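Local coordinates for protein toll (Drosophila melanogaster, PDB 4LXR), which binds the cleaved, active form of the cytokine Spätzle through its leucine-rich-repeat ectodomain, triggering signalling in antifungal immunity and in dorsal-ventral patterning of the embryo, at residues A[194-199]-A[218-223]. Residues are numbered along the deposited sequence; the frame is centred on the assembly and turned at random.
Sequences PKLKQL and TSVLGI
Lys-197 and Leu-221 run side by side in the same direction, the aliphatic part of the lysine lying along the leucine, with Lys-197 CG 4.0 Å from Leu-221 CD1. The ammonium leads away to a salt bridge with Glu-173 of the preceding repeat. The carbonyl of the same lysine, Lys-197 O, takes two backbone N-H groups at once: Leu-221 N at 2.8 Å, in the carbonyl plane on a lone pair, and Gly-222 N, nearly along the C=O axis. The parallel ladder goes on with Leu-199 N to Gly-222 O, 2.8 Å.

Upstream, Ser-219 projects toward 194-199, and its hydroxyl, held between its own backbone N and carbonyl carbon (chi1 67°), donates to an in-plane lone pair of Leu-196 O at 2.6 Å. On the interior side Leu-196 and Val-220 meet loosely, Leu-196 CD2 to Val-220 CG2 4.3 Å, and Leu-199 and Ile-223 point to that same side of the ladder. On the other, Gln-198 bends at chi2 (59°) so that its amide lies over Gly-222 in van der Waals contact, OE1 3.5 Å from Gly-222 CA. NE2 bonds Asn-200 OD1 and Gln-62 OE1 of the Spätzle chain; OE1 bonds His-109 NE2 of that chain.

This is the stacking of consecutive leucine-rich repeats, LRR 3 on LRR 4: Leu-196, Leu-199, Val-220 and Ile-223 enter the solenoid core, Lys-197 and Leu-221 stay at its surface against His-109 of the Spätzle chain, and backbone bonds and one serine hydroxyl join the turns. Because Gly-222 brings no side chain to the concave face it shares with Gln-198, the glutamine amide can lie across it and present both its polar ends to the cytokine.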
# COMPACT_ATOMS: atom_id res chain seq x y z
N PRO A 194 -11.76 35.65 -32.02
CA PRO A 194 -13.11 35.70 -31.45
C PRO A 194 -13.61 34.33 -30.99
O PRO A 194 -14.64 34.27 -30.33
CB PRO A 194 -13.97 36.26 -32.60
CG PRO A 194 -13.24 35.85 -33.86
CD PRO A 194 -11.76 35.83 -33.49
N LYS A 195 -12.88 33.26 -31.30
CA LYS A 195 -13.23 31.92 -30.81
C LYS A 195 -12.32 31.44 -29.67
O LYS A 195 -12.45 30.31 -29.23
CB LYS A 195 -13.17 30.87 -31.95
CG LYS A 195 -14.07 31.18 -33.15
CD LYS A 195 -13.69 30.37 -34.39
CE LYS A 195 -13.86 28.88 -34.15
NZ LYS A 195 -13.83 28.07 -35.40
N LEU A 196 -11.42 32.30 -29.20
CA LEU A 196 -10.46 31.85 -28.18
C LEU A 196 -11.12 31.33 -26.89
O LEU A 196 -11.90 32.06 -26.26
CB LEU A 196 -9.46 32.96 -27.85
CG LEU A 196 -8.32 32.54 -26.91
CD1 LEU A 196 -7.43 31.44 -27.53
CD2 LEU A 196 -7.50 33.76 -26.55
N LYS A 197 -10.83 30.09 -26.50
CA LYS A 197 -11.45 29.51 -25.29
C LYS A 197 -10.46 29.28 -24.16
O LYS A 197 -10.79 29.50 -22.99
CB LYS A 197 -12.19 28.21 -25.62
CG LYS A 197 -13.31 28.39 -26.65
CD LYS A 197 -13.90 27.03 -27.07
CE LYS A 197 -15.08 27.23 -28.02
NZ LYS A 197 -14.68 27.87 -29.34
N GLN A 198 -9.24 28.86 -24.49
CA GLN A 198 -8.26 28.52 -23.45
C GLN A 198 -7.03 29.41 -23.52
O GLN A 198 -6.35 29.49 -24.56
CB GLN A 198 -7.86 27.03 -23.53
CG GLN A 198 -6.97 26.57 -22.38
CD GLN A 198 -7.63 26.76 -21.00
OE1 GLN A 198 -8.81 26.44 -20.83
NE2 GLN A 198 -6.88 27.33 -20.05
N LEU A 199 -6.75 30.08 -22.41
CA LEU A 199 -5.64 31.01 -22.33
C LEU A 199 -4.69 30.54 -21.24
O LEU A 199 -4.92 30.80 -20.06
CB LEU A 199 -6.17 32.42 -22.02
CG LEU A 199 -5.13 33.56 -22.01
CD1 LEU A 199 -4.28 33.51 -23.27
CD2 LEU A 199 -5.82 34.93 -21.89
N THR A 218 -14.47 37.97 -24.21
CA THR A 218 -15.74 37.38 -23.78
C THR A 218 -15.92 35.92 -24.17
O THR A 218 -16.82 35.25 -23.68
CB THR A 218 -16.96 38.14 -24.36
OG1 THR A 218 -16.77 38.31 -25.77
CG2 THR A 218 -17.10 39.52 -23.69
N SER A 219 -15.11 35.44 -25.10
CA SER A 219 -15.20 34.06 -25.52
C SER A 219 -14.44 33.15 -24.55
O SER A 219 -14.64 31.93 -24.55
CB SER A 219 -14.63 33.92 -26.92
OG SER A 219 -13.23 34.17 -26.92
N VAL A 220 -13.57 33.73 -23.74
CA VAL A 220 -12.59 32.95 -22.97
C VAL A 220 -13.24 32.11 -21.86
O VAL A 220 -13.96 32.64 -21.02
CB VAL A 220 -11.44 33.83 -22.42
CG1 VAL A 220 -10.55 33.04 -21.40
CG2 VAL A 220 -10.58 34.37 -23.55
N LEU A 221 -12.97 30.81 -21.87
CA LEU A 221 -13.59 29.89 -20.92
C LEU A 221 -12.60 29.50 -19.84
O LEU A 221 -12.99 29.17 -18.72
CB LEU A 221 -14.11 28.64 -21.65
CG LEU A 221 -15.13 28.93 -22.76
CD1 LEU A 221 -15.57 27.63 -23.41
CD2 LEU A 221 -16.33 29.68 -22.22
N GLY A 222 -11.32 29.53 -20.18
CA GLY A 222 -10.28 29.15 -19.24
C GLY A 222 -9.10 30.10 -19.22
O GLY A 222 -8.54 30.44 -20.27
N ILE A 223 -8.73 30.54 -18.02
CA ILE A 223 -7.50 31.29 -17.86
C ILE A 223 -6.63 30.71 -16.74
O ILE A 223 -7.09 30.49 -15.60
CB ILE A 223 -7.72 32.80 -17.64
CG1 ILE A 223 -6.37 33.49 -17.47
CG2 ILE A 223 -8.62 33.08 -16.42
CD1 ILE A 223 -6.50 34.97 -17.28